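Local coordinates for ferric uptake regulation protein (PDB 1MZB) that probably senses iron and, as a metal-loaded dimer, binds operator DNA to repress the genes of iron uptake, at residues K22-Q25 against M26-A30; S36-D39 against V40-L44; F103-A106 against E107-K110; Q112-I115 against V116-G120. All coordinates share one frame; numbering follows the deposited sequence.

From the N terminus, helix 18-28 comes first. Contact 1 covers its second half and the step out of the helix at Ser29. Contact 2 is the first turns of the next helix, 37-46, and the two pack directly: Met26 SD lies 3.5 Å from Ala43 CB. Far along the chain, on the opposite side of its centre, contact 3 joins strand 100-103 to helix 106-117, and contact 4 ends that same helix. All four are local and follow in series, so none nests or crosses and none closes a long loop. Contacts 1, 3 and 4 also touch the second subunit; Asp28 packs on Glu107 there, and Ser29 makes a weak hydrogen bond to it.

Contact 1 of 4, residues K22-Q25 against M26-A30; sequences KILQ and MLDSA
Met26 starts the second half of this helix by giving its N-H to Lys22 O at 2.9 Å, while its CB passes 3.5 Å from Ile23 O. With CG anti to the backbone N (chi1 -173°) and further bends at chi2 and chi3, the thioether then leaves its own helix for Val40, Ala43 and Leu44 of helix 37-46. Leu27 comes next, and its N donates to Ile23 O. The Leu27 side chain leans back over that carbonyl, CG 3.4 Å from Ile23 O, and packs on Leu60 and Leu83. These residues form part of the helical core of the winged-helix domain, the DNA-binding fold of the Fur family, in which Ile23 and Leu24 pack on helix 53-66. Asp28 N continues the pattern, bonding to Leu24 O at 3.0 Å. Its carboxylate folds back on the same carbonyl (chi1 -72°), with CG only 3.1 Å from Leu24 O and both carboxylate oxygens close by. Acceptors crowd one another there, probably at some electrostatic cost; Lys110 of the second subunit forms a long, weak ion pair with OD1. Ser29, the first residue to leave helical geometry, grips Gln25 O twice: Ser29 N and Ser29 OG both donate to it at 3.2 Å, from opposite faces of the carbonyl plane. Glu107 OE1 of the second subunit is a weak second partner of OG, whose single proton may alternate.

Contact 2 of 4, residues S36-D39 against V40-L44; sequences SAED and VYKAL
Glu38 O receives the shortest backbone bond here, from Lys42 N at 2.7 Å, and the aliphatic start of the Lys42 side chain wraps the same oxygen, with Lys42 CG 3.2 Å from Glu38 O. The edge of the Tyr41 ring also lies near this carbonyl. This is the opening of helix 37-46 in the winged-helix domain, and it begins with a capping box. Ser36 sits at the N-cap, where its OG accepts from Asp39 N at 3.0 Å; in return Ser36 N donates to Asp39 OD2 in a practically straight bond (179°). That N-H meets OD2 on its anti side, somewhat out of the carboxylate plane. The reciprocal pair occupies two N-H groups at the helix start and fixes the rotation of both side chains.

Further on, the helical bonds run regularly, from Val40 N to Ser36 O and from Tyr41 N to Ala37 O. Val40 puts CG2 beside its backbone N, which sets that methyl 3.4 Å from Ser36 O, while the side chain as a whole packs on Val56 and Met35. Thus one side of the turn faces helices 53-66 and 18-28, and the other carries charges at the surface. There Glu38 and Lys42 extend together from the helix in a long salt bridge with Glu38 OE1 4.0 Å from Lys42 NZ. A water near the amine donates to Asp39 OD1 at 2.9 Å; its own separation from Lys42 NZ is too short to be trusted.

Contact 3 of 4, residues F103-A106 against E107-K110; sequences FMDA and EIEK. With ZN (zinc ion), chain E; ZN (zinc ion), chain B.
Asp105 O takes the N-H of Glu109 at 3.1 Å, and Lys110 N bonds to Ala106 O one step later; with these two bonds the extended chain leaving strand 100-103 turns into helix 106-117. Asp105 is the N-cap. Its CG lies anti to the backbone N (chi1 -172°), which carries OD2 round to the N-H of Ile108 in the first turn, 3.1 Å away. The donor comes in above the carboxylate plane, 39° out of it. Asp105 OD2 also lies 3.3 Å from Glu107 CB, the two side chains running in the same direction.

Glu109 doubles back instead: its CG brushes Met104 SD at 3.8 Å, the two chains crossing at about a right angle, and its OE2 binds a zinc ion at 2.0 Å. His88, Asp90 and His126 complete the protein ligands of this site. A water accepts from Asp105 N and lies 2.7 Å from Glu109 OE2, to which it probably donates. A second zinc ion is modelled 2.0 Å from Glu107 OE2, but its closeness to Glu107 CG leaves the geometry doubtful.

Lys110 reaches across to Glu8 and Asp85 of the second subunit. Phe103, still in strand 100-103, bonds through its backbone to Asp90 of strand 90-94, bringing sheet and helix together at the zinc of Glu109.

Contact 4 of 4, residues Q112-I115 against V116-G120; sequences QKEI and VRERG
Arg117 lies back along Lys113, one turn earlier in the helix, and its atoms can be followed in order. CB starts 3.2 Å from Lys113 O, the carbonyl that also accepts from Arg117 N; CG is closer still, 3.0 Å from Lys113 O, and CD passes on beside it. From there the extended chain places NE 3.9 Å from Lys113 CB, which sits over one face of the guanidinium, toward its rim. At the tip NH2 rests 3.6 Å from Lys113 CD, aliphatic carbon against the flat group. The two side chains thus run together in the same direction, both touching Val4 of the second subunit.

Glu114 and Glu118 make a similar pair, but with carboxylates: Glu118 CD lies 3.4 Å from Glu114 CG, and the OE2 atoms of Glu114 and Glu118 are 3.2 Å apart. Such closeness of like charges is probably eased by Arg111, which bridges to Glu114 OE1, or by protonation of one of them.

A type I turn spans Arg117 to Gly120. Arg119 N bonds to Val116 O and Gly120 N to Arg117 O; with two bonds back into the last turn and a positive phi of 93° at Gly120, helix 106-117 ends in a Schellman motif.

Contact 1 of 4, residues K22-Q25 against M26-A30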
loop_
_atom_site.group_PDB
_atom_site.type_symbol
_atom_site.label_atom_id
_atom_site.label_comp_id
_atom_site.label_asym_id
_atom_site.label_seq_id
_atom_site.Cartn_x
_atom_site.Cartn_y
_atom_site.Cartn_z
ATOM N N LYS A 22 3.300 23.562 4.170
ATOM C CA LYS A 22 3.629 23.059 5.487
ATOM C C LYS A 22 2.699 21.917 5.946
ATOM O O LYS A 22 3.145 20.946 6.552
ATOM C CB LYS A 22 3.636 24.204 6.499
ATOM C CG LYS A 22 4.921 25.046 6.405
ATOM C CD LYS A 22 4.949 26.212 7.383
ATOM C CE LYS A 22 6.302 26.957 7.273
ATOM N NZ LYS A 22 7.429 25.971 7.162
ATOM N N ILE A 23 1.413 22.033 5.645
ATOM C CA ILE A 23 0.473 20.984 6.055
ATOM C C ILE A 23 0.725 19.678 5.293
ATOM O O ILE A 23 0.705 18.581 5.868
ATOM C CB ILE A 23 -0.970 21.504 5.889
ATOM C CG1 ILE A 23 -1.179 22.639 6.904
ATOM C CG2 ILE A 23 -1.974 20.341 6.062
ATOM C CD1 ILE A 23 -2.441 23.466 6.726
ATOM N N LEU A 24 0.992 19.782 3.999
ATOM C CA LEU A 24 1.295 18.596 3.231
ATOM C C LEU A 24 2.581 17.922 3.763
ATOM O O LEU A 24 2.689 16.700 3.782
ATOM C CB LEU A 24 1.450 18.969 1.754
ATOM C CG LEU A 24 1.479 17.798 0.775
ATOM C CD1 LEU A 24 0.165 17.037 0.836
ATOM C CD2 LEU A 24 1.726 18.335 -0.648
ATOM N N GLN A 25 3.550 18.713 4.220
ATOM C CA GLN A 25 4.794 18.147 4.739
ATOM C C GLN A 25 4.515 17.461 6.062
ATOM O O GLN A 25 5.086 16.406 6.360
ATOM C CB GLN A 25 5.858 19.245 4.924
ATOM C CG GLN A 25 6.397 19.792 3.612
ATOM C CD GLN A 25 7.272 21.026 3.812
ATOM O OE1 GLN A 25 7.192 21.690 4.846
ATOM N NE2 GLN A 25 8.092 21.349 2.805
ATOM N N MET A 26 3.622 18.053 6.858
ATOM C CA MET A 26 3.270 17.440 8.124
ATOM C C MET A 26 2.600 16.094 7.860
ATOM O O MET A 26 2.874 15.107 8.551
ATOM C CB MET A 26 2.328 18.337 8.921
ATOM C CG MET A 26 2.083 17.805 10.314
ATOM S SD MET A 26 3.679 17.486 11.123
ATOM C CE MET A 26 4.361 19.157 11.166
ATOM N N LEU A 27 1.713 16.045 6.871
ATOM C CA LEU A 27 1.035 14.798 6.548
ATOM C C LEU A 27 2.024 13.748 6.082
ATOM O O LEU A 27 1.893 12.562 6.416
ATOM C CB LEU A 27 0.011 15.018 5.436
ATOM C CG LEU A 27 -1.249 15.756 5.871
ATOM C CD1 LEU A 27 -2.154 15.974 4.660
ATOM C CD2 LEU A 27 -1.951 14.942 6.960
ATOM N N ASP A 28 3.003 14.183 5.297
ATOM C CA ASP A 28 4.004 13.249 4.772
ATOM C C ASP A 28 4.769 12.514 5.872
ATOM O O ASP A 28 4.972 11.303 5.778
ATOM C CB ASP A 28 4.984 13.981 3.858
ATOM C CG ASP A 28 4.358 14.371 2.532
ATOM O OD1 ASP A 28 3.299 13.805 2.181
ATOM O OD2 ASP A 28 4.922 15.244 1.838
ATOM N N SER A 29 5.200 13.251 6.892
ATOM C CA SER A 29 5.949 12.682 8.017
ATOM C C SER A 29 4.993 12.221 9.109
ATOM O O SER A 29 4.210 13.024 9.613
ATOM C CB SER A 29 6.871 13.735 8.617
ATOM O OG SER A 29 7.395 14.577 7.609
ATOM N N ALA A 30 5.069 10.952 9.505
ATOM C CA ALA A 30 4.168 10.456 10.540
ATOM C C ALA A 30 4.829 10.332 11.909
ATOM O O ALA A 30 4.646 9.336 12.613
ATOM C CB ALA A 30 3.565 9.103 10.108
#

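Contact 2 of 4, residues S36-D39 against V40-L44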
loop_
_atom_site.group_PDB
_atom_site.type_symbol
_atom_site.label_atom_id
_atom_site.label_comp_id
_atom_site.label_asym_id
_atom_site.label_seq_id
_atom_site.Cartn_x
_atom_site.Cartn_y
_atom_site.Cartn_z
ATOM N N SER A 36 -6.006 13.672 12.977
ATOM C CA SER A 36 -7.139 14.579 13.002
ATOM C C SER A 36 -6.596 15.980 12.686
ATOM O O SER A 36 -5.356 16.211 12.647
ATOM C CB SER A 36 -7.755 14.615 14.404
ATOM O OG SER A 36 -6.895 15.323 15.277
ATOM N N ALA A 37 -7.502 16.929 12.469
ATOM C CA ALA A 37 -7.093 18.320 12.226
ATOM C C ALA A 37 -6.302 18.854 13.423
ATOM O O ALA A 37 -5.305 19.565 13.265
ATOM C CB ALA A 37 -8.333 19.208 11.973
ATOM N N GLU A 38 -6.724 18.484 14.631
ATOM C CA GLU A 38 -6.028 18.912 15.847
ATOM C C GLU A 38 -4.627 18.308 15.947
ATOM O O GLU A 38 -3.685 18.983 16.412
ATOM C CB GLU A 38 -6.843 18.522 17.095
ATOM C CG GLU A 38 -7.961 19.520 17.415
ATOM C CD GLU A 38 -8.603 19.187 18.748
ATOM O OE1 GLU A 38 -7.911 19.386 19.782
ATOM O OE2 GLU A 38 -9.775 18.719 18.740
ATOM N N ASP A 39 -4.490 17.039 15.545
ATOM C CA ASP A 39 -3.172 16.390 15.562
ATOM C C ASP A 39 -2.237 17.156 14.637
ATOM O O ASP A 39 -1.071 17.388 14.979
ATOM C CB ASP A 39 -3.230 14.935 15.084
ATOM C CG ASP A 39 -3.986 13.999 16.041
ATOM O OD1 ASP A 39 -3.947 14.215 17.282
ATOM O OD2 ASP A 39 -4.605 13.028 15.538
ATOM N N VAL A 40 -2.725 17.533 13.454
ATOM C CA VAL A 40 -1.876 18.287 12.523
ATOM C C VAL A 40 -1.500 19.631 13.153
ATOM O O VAL A 40 -0.303 20.022 13.189
ATOM C CB VAL A 40 -2.587 18.493 11.149
ATOM C CG1 VAL A 40 -1.731 19.351 10.225
ATOM C CG2 VAL A 40 -2.853 17.151 10.482
ATOM N N TYR A 41 -2.502 20.350 13.650
ATOM C CA TYR A 41 -2.289 21.650 14.317
ATOM C C TYR A 41 -1.276 21.565 15.472
ATOM O O TYR A 41 -0.321 22.393 15.572
ATOM C CB TYR A 41 -3.651 22.170 14.839
ATOM C CG TYR A 41 -3.554 23.354 15.759
ATOM C CD1 TYR A 41 -3.279 24.622 15.265
ATOM C CD2 TYR A 41 -3.735 23.198 17.137
ATOM C CE1 TYR A 41 -3.193 25.732 16.135
ATOM C CE2 TYR A 41 -3.645 24.287 18.006
ATOM C CZ TYR A 41 -3.372 25.543 17.499
ATOM O OH TYR A 41 -3.242 26.595 18.382
ATOM N N LYS A 42 -1.443 20.565 16.330
ATOM C CA LYS A 42 -0.542 20.383 17.467
ATOM C C LYS A 42 0.877 20.096 16.987
ATOM O O LYS A 42 1.845 20.641 17.548
ATOM C CB LYS A 42 -1.010 19.247 18.365
ATOM C CG LYS A 42 -2.228 19.619 19.218
ATOM C CD LYS A 42 -2.841 18.374 19.850
ATOM C CE LYS A 42 -4.094 18.706 20.654
ATOM N NZ LYS A 42 -4.724 17.472 21.203
ATOM N N ALA A 43 1.006 19.239 15.975
ATOM C CA ALA A 43 2.343 18.928 15.424
ATOM C C ALA A 43 2.969 20.207 14.892
ATOM O O ALA A 43 4.158 20.471 15.112
ATOM C CB ALA A 43 2.237 17.910 14.311
ATOM N N LEU A 44 2.183 21.005 14.184
ATOM C CA LEU A 44 2.680 22.267 13.653
ATOM C C LEU A 44 3.079 23.233 14.757
ATOM O O LEU A 44 4.098 23.924 14.641
ATOM C CB LEU A 44 1.637 22.922 12.759
ATOM C CG LEU A 44 1.474 22.293 11.374
ATOM C CD1 LEU A 44 0.281 22.912 10.681
ATOM C CD2 LEU A 44 2.764 22.490 10.574
HETATM O O HOH W 1 -4.959 15.795 19.483
#

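Contact 3 of 4, residues F103-A106 against E107-K110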
loop_
_atom_site.group_PDB
_atom_site.type_symbol
_atom_site.label_atom_id
_atom_site.label_comp_id
_atom_site.label_asym_id
_atom_site.label_seq_id
_atom_site.Cartn_x
_atom_site.Cartn_y
_atom_site.Cartn_z
ATOM N N PHE A 103 -4.955 -2.610 6.298
ATOM C CA PHE A 103 -4.711 -3.898 5.655
ATOM C C PHE A 103 -5.004 -3.731 4.184
ATOM O O PHE A 103 -5.632 -2.758 3.768
ATOM C CB PHE A 103 -5.564 -5.019 6.247
ATOM C CG PHE A 103 -7.023 -4.959 5.879
ATOM C CD1 PHE A 103 -7.922 -4.179 6.621
ATOM C CD2 PHE A 103 -7.495 -5.686 4.803
ATOM C CE1 PHE A 103 -9.286 -4.139 6.287
ATOM C CE2 PHE A 103 -8.857 -5.653 4.442
ATOM C CZ PHE A 103 -9.751 -4.880 5.192
ATOM N N MET A 104 -4.520 -4.667 3.388
ATOM C CA MET A 104 -4.747 -4.646 1.954
ATOM C C MET A 104 -4.764 -6.115 1.559
ATOM O O MET A 104 -3.749 -6.816 1.681
ATOM C CB MET A 104 -3.598 -3.930 1.253
ATOM C CG MET A 104 -3.300 -4.461 -0.139
ATOM S SD MET A 104 -4.352 -3.765 -1.377
ATOM C CE MET A 104 -3.471 -2.234 -1.706
ATOM N N ASP A 105 -5.918 -6.594 1.134
ATOM C CA ASP A 105 -6.030 -7.989 0.757
ATOM C C ASP A 105 -6.226 -8.083 -0.756
ATOM O O ASP A 105 -7.274 -7.697 -1.258
ATOM C CB ASP A 105 -7.223 -8.628 1.443
ATOM C CG ASP A 105 -7.256 -10.117 1.216
ATOM O OD1 ASP A 105 -6.253 -10.764 1.563
ATOM O OD2 ASP A 105 -8.241 -10.635 0.682
ATOM N N ALA A 106 -5.242 -8.630 -1.468
ATOM C CA ALA A 106 -5.351 -8.722 -2.924
ATOM C C ALA A 106 -6.570 -9.552 -3.364
ATOM O O ALA A 106 -7.156 -9.275 -4.398
ATOM C CB ALA A 106 -4.047 -9.317 -3.515
ATOM N N GLU A 107 -6.961 -10.551 -2.591
ATOM C CA GLU A 107 -8.108 -11.376 -2.981
ATOM C C GLU A 107 -9.386 -10.529 -3.031
ATOM O O GLU A 107 -10.128 -10.574 -3.994
ATOM C CB GLU A 107 -8.292 -12.531 -1.996
ATOM C CG GLU A 107 -9.563 -13.381 -2.216
ATOM C CD GLU A 107 -9.617 -14.022 -3.591
ATOM O OE1 GLU A 107 -8.533 -14.309 -4.146
ATOM O OE2 GLU A 107 -10.730 -14.257 -4.122
ATOM N N ILE A 108 -9.613 -9.733 -1.994
ATOM C CA ILE A 108 -10.803 -8.874 -1.951
ATOM C C ILE A 108 -10.734 -7.820 -3.033
ATOM O O ILE A 108 -11.727 -7.540 -3.663
ATOM C CB ILE A 108 -10.928 -8.161 -0.600
ATOM C CG1 ILE A 108 -11.395 -9.167 0.437
ATOM C CG2 ILE A 108 -11.888 -6.964 -0.693
ATOM C CD1 ILE A 108 -11.501 -8.595 1.802
ATOM N N GLU A 109 -9.567 -7.215 -3.238
ATOM C CA GLU A 109 -9.442 -6.199 -4.283
ATOM C C GLU A 109 -9.794 -6.763 -5.665
ATOM O O GLU A 109 -10.450 -6.099 -6.473
ATOM C CB GLU A 109 -8.010 -5.643 -4.322
ATOM C CG GLU A 109 -7.531 -4.947 -3.042
ATOM C CD GLU A 109 -8.413 -3.780 -2.624
ATOM O OE1 GLU A 109 -8.820 -2.981 -3.490
ATOM O OE2 GLU A 109 -8.670 -3.658 -1.409
ATOM N N LYS A 110 -9.339 -7.978 -5.960
ATOM C CA LYS A 110 -9.641 -8.531 -7.269
ATOM C C LYS A 110 -11.108 -8.956 -7.332
ATOM O O LYS A 110 -11.750 -8.799 -8.372
ATOM C CB LYS A 110 -8.681 -9.687 -7.596
ATOM C CG LYS A 110 -7.286 -9.205 -8.105
ATOM C CD LYS A 110 -6.250 -10.352 -8.023
ATOM C CE LYS A 110 -5.101 -10.265 -9.029
ATOM N NZ LYS A 110 -4.031 -9.253 -8.794
HETATM ZN ZN ZN E . -12.186 -14.334 -2.735
HETATM ZN ZN ZN B . -9.463 -1.928 -0.776
HETATM O O HOH W 2 -8.400 -5.173 0.807
HETATM O O HOH W 3 -11.338 -3.199 -0.399
HETATM O O HOH W 4 -12.836 -12.194 -1.864
#

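Contact 4 of 4, residues Q112-I115 against V116-G120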
loop_
_atom_site.group_PDB
_atom_site.type_symbol
_atom_site.label_atom_id
_atom_site.label_comp_id
_atom_site.label_asym_id
_atom_site.label_seq_id
_atom_site.Cartn_x
_atom_site.Cartn_y
_atom_site.Cartn_z
ATOM N N GLN A 112 -13.633 -7.493 -5.801
ATOM C CA GLN A 112 -14.399 -6.253 -5.996
ATOM C C GLN A 112 -14.414 -5.881 -7.483
ATOM O O GLN A 112 -15.453 -5.510 -8.020
ATOM C CB GLN A 112 -13.781 -5.091 -5.213
ATOM C CG GLN A 112 -13.977 -5.263 -3.728
ATOM C CD GLN A 112 -13.239 -4.244 -2.884
ATOM O OE1 GLN A 112 -13.451 -4.185 -1.681
ATOM N NE2 GLN A 112 -12.361 -3.450 -3.500
ATOM N N LYS A 113 -13.255 -5.962 -8.135
ATOM C CA LYS A 113 -13.170 -5.647 -9.575
ATOM C C LYS A 113 -14.021 -6.608 -10.406
ATOM O O LYS A 113 -14.688 -6.200 -11.364
ATOM C CB LYS A 113 -11.720 -5.749 -10.067
ATOM C CG LYS A 113 -10.833 -4.587 -9.652
ATOM C CD LYS A 113 -9.405 -4.855 -10.051
ATOM C CE LYS A 113 -8.434 -3.835 -9.470
ATOM N NZ LYS A 113 -7.033 -4.373 -9.623
ATOM N N GLU A 114 -13.991 -7.881 -10.041
ATOM C CA GLU A 114 -14.740 -8.901 -10.771
ATOM C C GLU A 114 -16.249 -8.658 -10.677
ATOM O O GLU A 114 -16.954 -8.743 -11.682
ATOM C CB GLU A 114 -14.373 -10.300 -10.243
ATOM C CG GLU A 114 -15.108 -11.468 -10.924
ATOM C CD GLU A 114 -14.632 -12.851 -10.445
ATOM O OE1 GLU A 114 -14.156 -12.976 -9.282
ATOM O OE2 GLU A 114 -14.753 -13.820 -11.232
ATOM N N ILE A 115 -16.712 -8.348 -9.469
ATOM C CA ILE A 115 -18.125 -8.082 -9.153
ATOM C C ILE A 115 -18.637 -6.919 -9.999
ATOM O O ILE A 115 -19.708 -6.980 -10.590
ATOM C CB ILE A 115 -18.296 -7.644 -7.675
ATOM C CG1 ILE A 115 -18.238 -8.848 -6.742
ATOM C CG2 ILE A 115 -19.631 -6.910 -7.479
ATOM C CD1 ILE A 115 -18.326 -8.449 -5.292
ATOM N N VAL A 116 -17.854 -5.854 -10.028
ATOM C CA VAL A 116 -18.212 -4.650 -10.755
ATOM C C VAL A 116 -18.127 -4.829 -12.274
ATOM O O VAL A 116 -19.037 -4.444 -13.002
ATOM C CB VAL A 116 -17.309 -3.494 -10.264
ATOM C CG1 VAL A 116 -17.531 -2.251 -11.071
ATOM C CG2 VAL A 116 -17.635 -3.222 -8.771
ATOM N N ARG A 117 -17.053 -5.445 -12.743
ATOM C CA ARG A 117 -16.879 -5.653 -14.176
ATOM C C ARG A 117 -17.920 -6.591 -14.779
ATOM O O ARG A 117 -18.360 -6.387 -15.907
ATOM C CB ARG A 117 -15.471 -6.190 -14.456
ATOM C CG ARG A 117 -14.400 -5.174 -14.132
ATOM C CD ARG A 117 -12.992 -5.690 -14.369
ATOM N NE ARG A 117 -12.014 -4.736 -13.856
ATOM C CZ ARG A 117 -10.699 -4.880 -13.968
ATOM N NH1 ARG A 117 -10.189 -5.944 -14.581
ATOM N NH2 ARG A 117 -9.892 -3.963 -13.460
ATOM N N GLU A 118 -18.323 -7.606 -14.031
ATOM C CA GLU A 118 -19.293 -8.556 -14.554
ATOM C C GLU A 118 -20.690 -7.888 -14.632
ATOM O O GLU A 118 -21.614 -8.431 -15.245
ATOM C CB GLU A 118 -19.221 -9.894 -13.730
ATOM C CG GLU A 118 -17.779 -10.634 -13.868
ATOM C CD GLU A 118 -17.613 -12.062 -13.204
ATOM O OE1 GLU A 118 -18.371 -12.340 -12.231
ATOM O OE2 GLU A 118 -16.705 -12.890 -13.633
ATOM N N ARG A 119 -20.826 -6.684 -14.062
ATOM C CA ARG A 119 -22.088 -5.925 -14.117
ATOM C C ARG A 119 -22.035 -4.802 -15.163
ATOM O O ARG A 119 -23.024 -4.086 -15.356
ATOM C CB ARG A 119 -22.427 -5.294 -12.759
ATOM C CG ARG A 119 -23.182 -6.193 -11.790
ATOM C CD ARG A 119 -23.100 -5.581 -10.401
ATOM N NE ARG A 119 -23.839 -6.301 -9.369
ATOM C CZ ARG A 119 -25.154 -6.212 -9.188
ATOM N NH1 ARG A 119 -25.892 -5.440 -9.986
ATOM N NH2 ARG A 119 -25.727 -6.845 -8.168
ATOM N N GLY A 120 -20.877 -4.644 -15.806
ATOM C CA GLY A 120 -20.696 -3.625 -16.826
ATOM C C GLY A 120 -20.127 -2.304 -16.327
ATOM O O GLY A 120 -20.143 -1.296 -17.051
#